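Local coordinates for protein lytic Polysaccharide Monooxygenase (Phytophthora infestans, PDB 6Z5Y) that probably cleaves pectin oxidatively at a single copper ion, as a secreted monooxygenase that drives plant infection by the oomycete, at residues G2-A5 against K6-P9; A88-S91 against R92-H96. One frame throughout, in Å; residues are numbered along the deposited sequence.

Overall arrangement
The chain is the copper-binding monooxygenase domain of a longer protein. Contact 1 (a tight turn) and contact 2 (a strand-to-loop segment) have centres 9 Å apart. They are joined through neighbouring strands 4-6 and 88-90 of a three-stranded antiparallel sheet. Ala5 N is 2.8 Å from Thr89 O, and Lys6 O is also 2.8 Å from Thr89 N; both are probable backbone hydrogen bonds. Each contact has one end close to the metal. Contact 2 supplies His96 as a copper ligand. Contact 1 begins just after His1, another ligand, and its Tyr3 side chain stays about 11 Å from the copper. At its other end the turn at 6-9 leads away from the site.

Contact 1. Residues G2-A5 against K6-P9; sequences GYIA and KPAP
The Pro9 ring lies over the carbonyl oxygen of Ile4. In the conformer described, Pro9 CD is 3.2 Å from Ile4 O and Pro9 CG is 3.4 Å from it. Ile4 O is buried and has no hydrogen-bond partner; the proline carbons pack against it. Pro9 CG also reaches the Tyr3 ring, 4.0 Å from Tyr3 CD2. It approaches that ring obliquely, and the two side chains cross at about a right angle. Tyr3 CG sits between its own N and carbonyl carbon (chi1 55°), which stands the ring up beside Pro9. The ring is steadied by an edge-to-face contact with Trp11 and by a hydrogen bond between Tyr3 OH and Lys15 NZ.

Ile4 turns its side chain to another part of the turn. In the conformer given, its CG2 branch lies 3.6 Å from Lys6 O and 4.1 Å from the ring atom CD of Pro7. The Ile4 side chain also packs on Leu145, Phe147 and Ile168 of the long strands. The peptide bond between Lys6 and Pro7 is cis, which helps to fold the chain back over Ile4 and Ala5. A CA-H...O contact closes the bend, with Ala8 CA 3.3 Å from Ala5 O and an angle of 139° at the hydrogen. No conventional hydrogen bond links 2-5 to 6-9. Ala5 and Lys6 both face Thr89 of the adjacent strand. This is a classic beta bulge at the edge of the antiparallel sheet, followed by a type VIb turn with cis Pro7 at its third position.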
ATOM      1  N   GLY A   2       5.117   4.350   6.879  1.00  8.21           N
ATOM      2  CA  GLY A   2       4.714   3.088   7.487  1.00  8.32           C
ATOM      3  C   GLY A   2       4.922   1.916   6.555  1.00  7.95           C
ATOM      4  O   GLY A   2       5.062   2.071   5.342  1.00  8.22           O
ATOM      5  N   TYR A   3       4.867   0.724   7.140  1.00  7.80           N
ATOM      6  CA  TYR A   3       4.984  -0.552   6.429  1.00  7.86           C
ATOM      7  C   TYR A   3       4.013  -1.520   7.098  1.00  7.20           C
ATOM      8  O   TYR A   3       3.746  -1.401   8.309  1.00  7.57           O
ATOM      9  CB  TYR A   3       6.435  -1.081   6.416  1.00  8.16           C
ATOM     10  CG  TYR A   3       7.069  -1.215   7.774  1.00  8.26           C
ATOM     11  CD1 TYR A   3       7.713  -0.126   8.357  1.00  9.73           C
ATOM     12  CD2 TYR A   3       6.992  -2.376   8.516  1.00  8.25           C
ATOM     13  CE1 TYR A   3       8.239  -0.190   9.639  1.00 10.78           C
ATOM     14  CE2 TYR A   3       7.542  -2.457   9.781  1.00  9.94           C
ATOM     15  CZ  TYR A   3       8.145  -1.360  10.340  1.00 11.07           C
ATOM     16  OH  TYR A   3       8.611  -1.381  11.620  1.00 13.61           O
ATOM     17  N   ILE A   4       3.637  -2.564   6.387  1.00  7.34           N
ATOM     18  CA  ILE A   4       2.944  -3.677   7.056  0.80  7.53           C
ATOM     19  C   ILE A   4       3.953  -4.378   7.952  1.00  7.05           C
ATOM     20  O   ILE A   4       5.019  -4.829   7.479  1.00  7.68           O
ATOM     21  CB  ILE A   4       2.282  -4.618   6.052  0.80  8.96           C
ATOM     22  CG1 ILE A   4       1.090  -3.914   5.412  0.80  9.93           C
ATOM     23  CG2 ILE A   4       1.887  -5.923   6.730  0.80  9.04           C
ATOM     24  CD1 ILE A   4       0.315  -4.775   4.454  0.80 10.06           C
ATOM     25  N   ALA A   5       3.625  -4.447   9.226  1.00  6.81           N
ATOM     26  CA  ALA A   5       4.507  -5.001  10.254  1.00  7.39           C
ATOM     27  C   ALA A   5       4.142  -6.433  10.620  1.00  7.68           C
ATOM     28  O   ALA A   5       5.032  -7.161  11.101  1.00  8.57           O
ATOM     29  CB  ALA A   5       4.482  -4.126  11.472  1.00  8.49           C
ATOM     30  N   LYS A   6       2.907  -6.824  10.459  1.00  7.46           N
ATOM     31  CA  LYS A   6       2.431  -8.186  10.717  0.60  7.74           C
ATOM     32  C   LYS A   6       1.498  -8.522   9.579  1.00  7.59           C
ATOM     33  O   LYS A   6       0.511  -7.834   9.393  1.00  8.48           O
ATOM     34  CB  LYS A   6       1.709  -8.193  12.048  0.60  9.51           C
ATOM     35  CG  LYS A   6       1.441  -9.558  12.600  0.60 11.56           C
ATOM     36  CD  LYS A   6       0.871  -9.514  13.990  0.60 13.01           C
ATOM     37  CE  LYS A   6       0.737 -10.886  14.593  0.60 16.28           C
ATOM     38  NZ  LYS A   6      -0.063 -10.825  15.829  0.60 17.31           N
ATOM     39  N   PRO A   7       1.784  -9.540   8.771  1.00  7.35           N
ATOM     40  CA  PRO A   7       2.969 -10.407   8.850  1.00  7.58           C
ATOM     41  C   PRO A   7       4.266  -9.625   8.626  1.00  7.95           C
ATOM     42  O   PRO A   7       4.274  -8.572   7.987  1.00  8.24           O
ATOM     43  CB  PRO A   7       2.711 -11.425   7.739  1.00  8.09           C
ATOM     44  CG  PRO A   7       1.853 -10.693   6.764  1.00  8.77           C
ATOM     45  CD  PRO A   7       0.952  -9.825   7.605  1.00  7.77           C
ATOM     46  N   ALA A   8       5.350 -10.149   9.178  1.00  8.25           N
ATOM     47  CA  ALA A   8       6.589  -9.370   9.255  1.00  9.08           C
ATOM     48  C   ALA A   8       7.327  -9.380   7.936  1.00  8.08           C
ATOM     49  O   ALA A   8       7.678 -10.437   7.396  1.00  8.25           O
ATOM     50  CB  ALA A   8       7.470  -9.933  10.321  1.00 11.29           C
ATOM     51  N   PRO A   9       7.712  -8.195   7.448  1.00  8.67           N
ATOM     52  CA  PRO A   9       8.587  -8.075   6.295  0.60  8.41           C
ATOM     53  C   PRO A   9      10.044  -8.379   6.651  1.00  8.50           C
ATOM     54  O   PRO A   9      10.428  -8.295   7.798  1.00  9.86           O
ATOM     55  CB  PRO A   9       8.476  -6.588   5.964  0.60  9.76           C
ATOM     56  CG  PRO A   9       8.273  -5.923   7.324  0.60 10.12           C
ATOM     57  CD  PRO A   9       7.426  -6.899   8.085  0.60 10.52           C
TER

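Contact 2. Residues A88-S91 against R92-H96; sequences ATFS and RGIVH. With CU (copper (II) ion), chain C.
NE2 of His96 binds the copper ion at 1.9 Å. The ion lies evenly between the two flanking ring carbons, 2.9 Å from both CD2 and CE1 of His96, so the bond runs nearly straight out from the nitrogen. His1, whose backbone N is also a ligand, and Tyr164 complete the metal site. This is the histidine brace of lytic polysaccharide monooxygenases: in the family, the N-terminal histidine binds by its amino nitrogen and its side chain, and a second histidine side chain adds a third nitrogen. CG2 of Val95 sits 3.7 Å above one face of the His96 ring, displaced from the ring centre.

Further back along the chain, Phe90 makes the main contact with the loop that follows. Arg92 O lies in the plane of the Phe90 ring at its edge, 3.3 Å from Phe90 CD2. The chi1 angle of -146° is away from a staggered value; it brings this edge to the oxygen. Ile94 crosses the Phe90 side chain at about a right angle, with Ile94 CG1 3.8 Å from Phe90 CD2. Ser91 OG is 3.8 Å from Arg92 CG and accepts a hydrogen bond from Tyr3 N. The Arg92 chain is bent, and its side chain comes within about 5 Å of that of His1.

Phe90 meets Phe130 with the ring planes at about 90°. Ile94 packs on Trp149 and on helix 115-119. His96 rests against strands 143-155 and 158-170, so the 92-96 segment runs from central strand 88-90 of the small sheet to the long strands of the larger one.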
ATOM      1  N   ALA A  88      -4.091  -7.709   8.663  1.00  7.13           N
ATOM      2  CA  ALA A  88      -2.678  -7.310   8.558  1.00  7.19           C
ATOM      3  C   ALA A  88      -2.536  -6.060   9.407  1.00  7.56           C
ATOM      4  O   ALA A  88      -3.460  -5.256   9.453  1.00  9.27           O
ATOM      5  CB  ALA A  88      -2.253  -7.083   7.115  1.00  7.61           C
ATOM      6  N   THR A  89      -1.408  -5.876  10.036  1.00  7.32           N
ATOM      7  CA  THR A  89      -1.225  -4.739  10.938  1.00  7.43           C
ATOM      8  C   THR A  89      -0.136  -3.826  10.404  1.00  6.78           C
ATOM      9  O   THR A  89       0.959  -4.290  10.089  1.00  7.18           O
ATOM     10  CB  THR A  89      -0.874  -5.217  12.339  1.00  8.64           C
ATOM     11  OG1 THR A  89      -1.848  -6.166  12.751  1.00 12.26           O
ATOM     12  CG2 THR A  89      -0.848  -4.093  13.333  1.00  9.77           C
ATOM     13  N   PHE A  90      -0.441  -2.539  10.340  1.00  7.08           N
ATOM     14  CA  PHE A  90       0.546  -1.548   9.915  1.00  7.25           C
ATOM     15  C   PHE A  90       1.516  -1.261  11.053  1.00  7.09           C
ATOM     16  O   PHE A  90       1.256  -1.530  12.241  1.00  8.01           O
ATOM     17  CB  PHE A  90      -0.165  -0.273   9.466  1.00  7.89           C
ATOM     18  CG  PHE A  90       0.500   0.487   8.338  1.00  7.45           C
ATOM     19  CD1 PHE A  90       0.961  -0.156   7.206  1.00  8.29           C
ATOM     20  CD2 PHE A  90       0.598   1.861   8.412  1.00  8.04           C
ATOM     21  CE1 PHE A  90       1.490   0.560   6.141  1.00  8.55           C
ATOM     22  CE2 PHE A  90       1.089   2.566   7.328  1.00  9.65           C
ATOM     23  CZ  PHE A  90       1.555   1.927   6.209  1.00  9.38           C
ATOM     24  N   SER A  91       2.616  -0.614  10.711  1.00  7.20           N
ATOM     25  CA  SER A  91       3.688  -0.346  11.690  1.00  7.39           C
ATOM     26  C   SER A  91       3.329   0.836  12.587  1.00  7.79           C
ATOM     27  O   SER A  91       3.979   0.987  13.626  1.00  8.38           O
ATOM     28  CB  SER A  91       5.009  -0.087  10.983  1.00  8.22           C
ATOM     29  OG  SER A  91       4.946   1.115  10.222  1.00  7.83           O
ATOM     30  N   ARG A  92       2.342   1.624  12.198  1.00  7.72           N
ATOM     31  CA  ARG A  92       1.949   2.854  12.881  1.00  7.98           C
ATOM     32  C   ARG A  92       0.552   3.165  12.393  1.00  7.96           C
ATOM     33  O   ARG A  92      -0.060   2.364  11.645  1.00  8.65           O
ATOM     34  CB  ARG A  92       2.963   3.975  12.590  1.00  8.41           C
ATOM     35  CG  ARG A  92       3.107   4.275  11.103  1.00  8.52           C
ATOM     36  CD  ARG A  92       3.754   5.621  10.819  1.00  9.65           C
ATOM     37  NE  ARG A  92       5.098   5.689  11.398  1.00  9.51           N
ATOM     38  CZ  ARG A  92       5.694   6.805  11.804  1.00 10.59           C
ATOM     39  NH1 ARG A  92       5.107   7.966  11.657  1.00 11.79           N
ATOM     40  NH2 ARG A  92       6.863   6.697  12.384  1.00 11.22           N
ATOM     41  N   GLY A  93       0.034   4.314  12.781  1.00  8.29           N
ATOM     42  CA  GLY A  93      -1.207   4.811  12.203  1.00  8.75           C
ATOM     43  C   GLY A  93      -0.992   5.366  10.823  1.00  8.37           C
ATOM     44  O   GLY A  93       0.162   5.649  10.429  1.00 10.24           O
ATOM     45  N   ILE A  94      -2.081   5.577  10.121  1.00  9.03           N
ATOM     46  CA  ILE A  94      -2.026   6.110   8.752  1.00  9.26           C
ATOM     47  C   ILE A  94      -2.370   7.606   8.768  1.00  9.78           C
ATOM     48  O   ILE A  94      -3.468   7.960   9.222  1.00 11.55           O
ATOM     49  CB  ILE A  94      -2.954   5.311   7.827  1.00  9.76           C
ATOM     50  CG1 ILE A  94      -2.509   3.857   7.704  1.00 10.67           C
ATOM     51  CG2 ILE A  94      -3.061   6.011   6.487  1.00 10.36           C
ATOM     52  CD1 ILE A  94      -3.511   2.977   7.000  1.00 12.67           C
ATOM     53  N   VAL A  95      -1.442   8.447   8.306  1.00 10.26           N
ATOM     54  CA  VAL A  95      -1.602   9.913   8.431  1.00 10.95           C
ATOM     55  C   VAL A  95      -1.628  10.589   7.090  1.00  9.73           C
ATOM     56  O   VAL A  95      -1.570  11.812   7.086  1.00 11.02           O
ATOM     57  CB  VAL A  95      -0.518  10.567   9.322  1.00 13.77           C
ATOM     58  CG1 VAL A  95      -0.415   9.929  10.681  1.00 15.12           C
ATOM     59  CG2 VAL A  95       0.838  10.634   8.609  1.00 15.11           C
ATOM     60  N   HIS A  96      -1.706   9.862   5.978  1.00  8.65           N
ATOM     61  CA  HIS A  96      -1.896  10.478   4.657  1.00  9.11           C
ATOM     62  C   HIS A  96      -3.110   9.866   3.997  1.00  8.81           C
ATOM     63  O   HIS A  96      -3.308   8.656   4.117  1.00  9.26           O
ATOM     64  CB  HIS A  96      -0.706  10.260   3.724  1.00  9.19           C
ATOM     65  CG  HIS A  96       0.620  10.508   4.359  1.00  9.80           C
ATOM     66  ND1 HIS A  96       0.996  11.727   4.878  1.00 11.40           N
ATOM     67  CD2 HIS A  96       1.692   9.707   4.492  1.00 10.36           C
ATOM     68  CE1 HIS A  96       2.230  11.623   5.351  1.00 12.42           C
ATOM     69  NE2 HIS A  96       2.693  10.406   5.111  1.00 10.76           N
TER
HETATM   70 CU    CU C 201       4.429   9.727   5.548  1.00 12.29          CU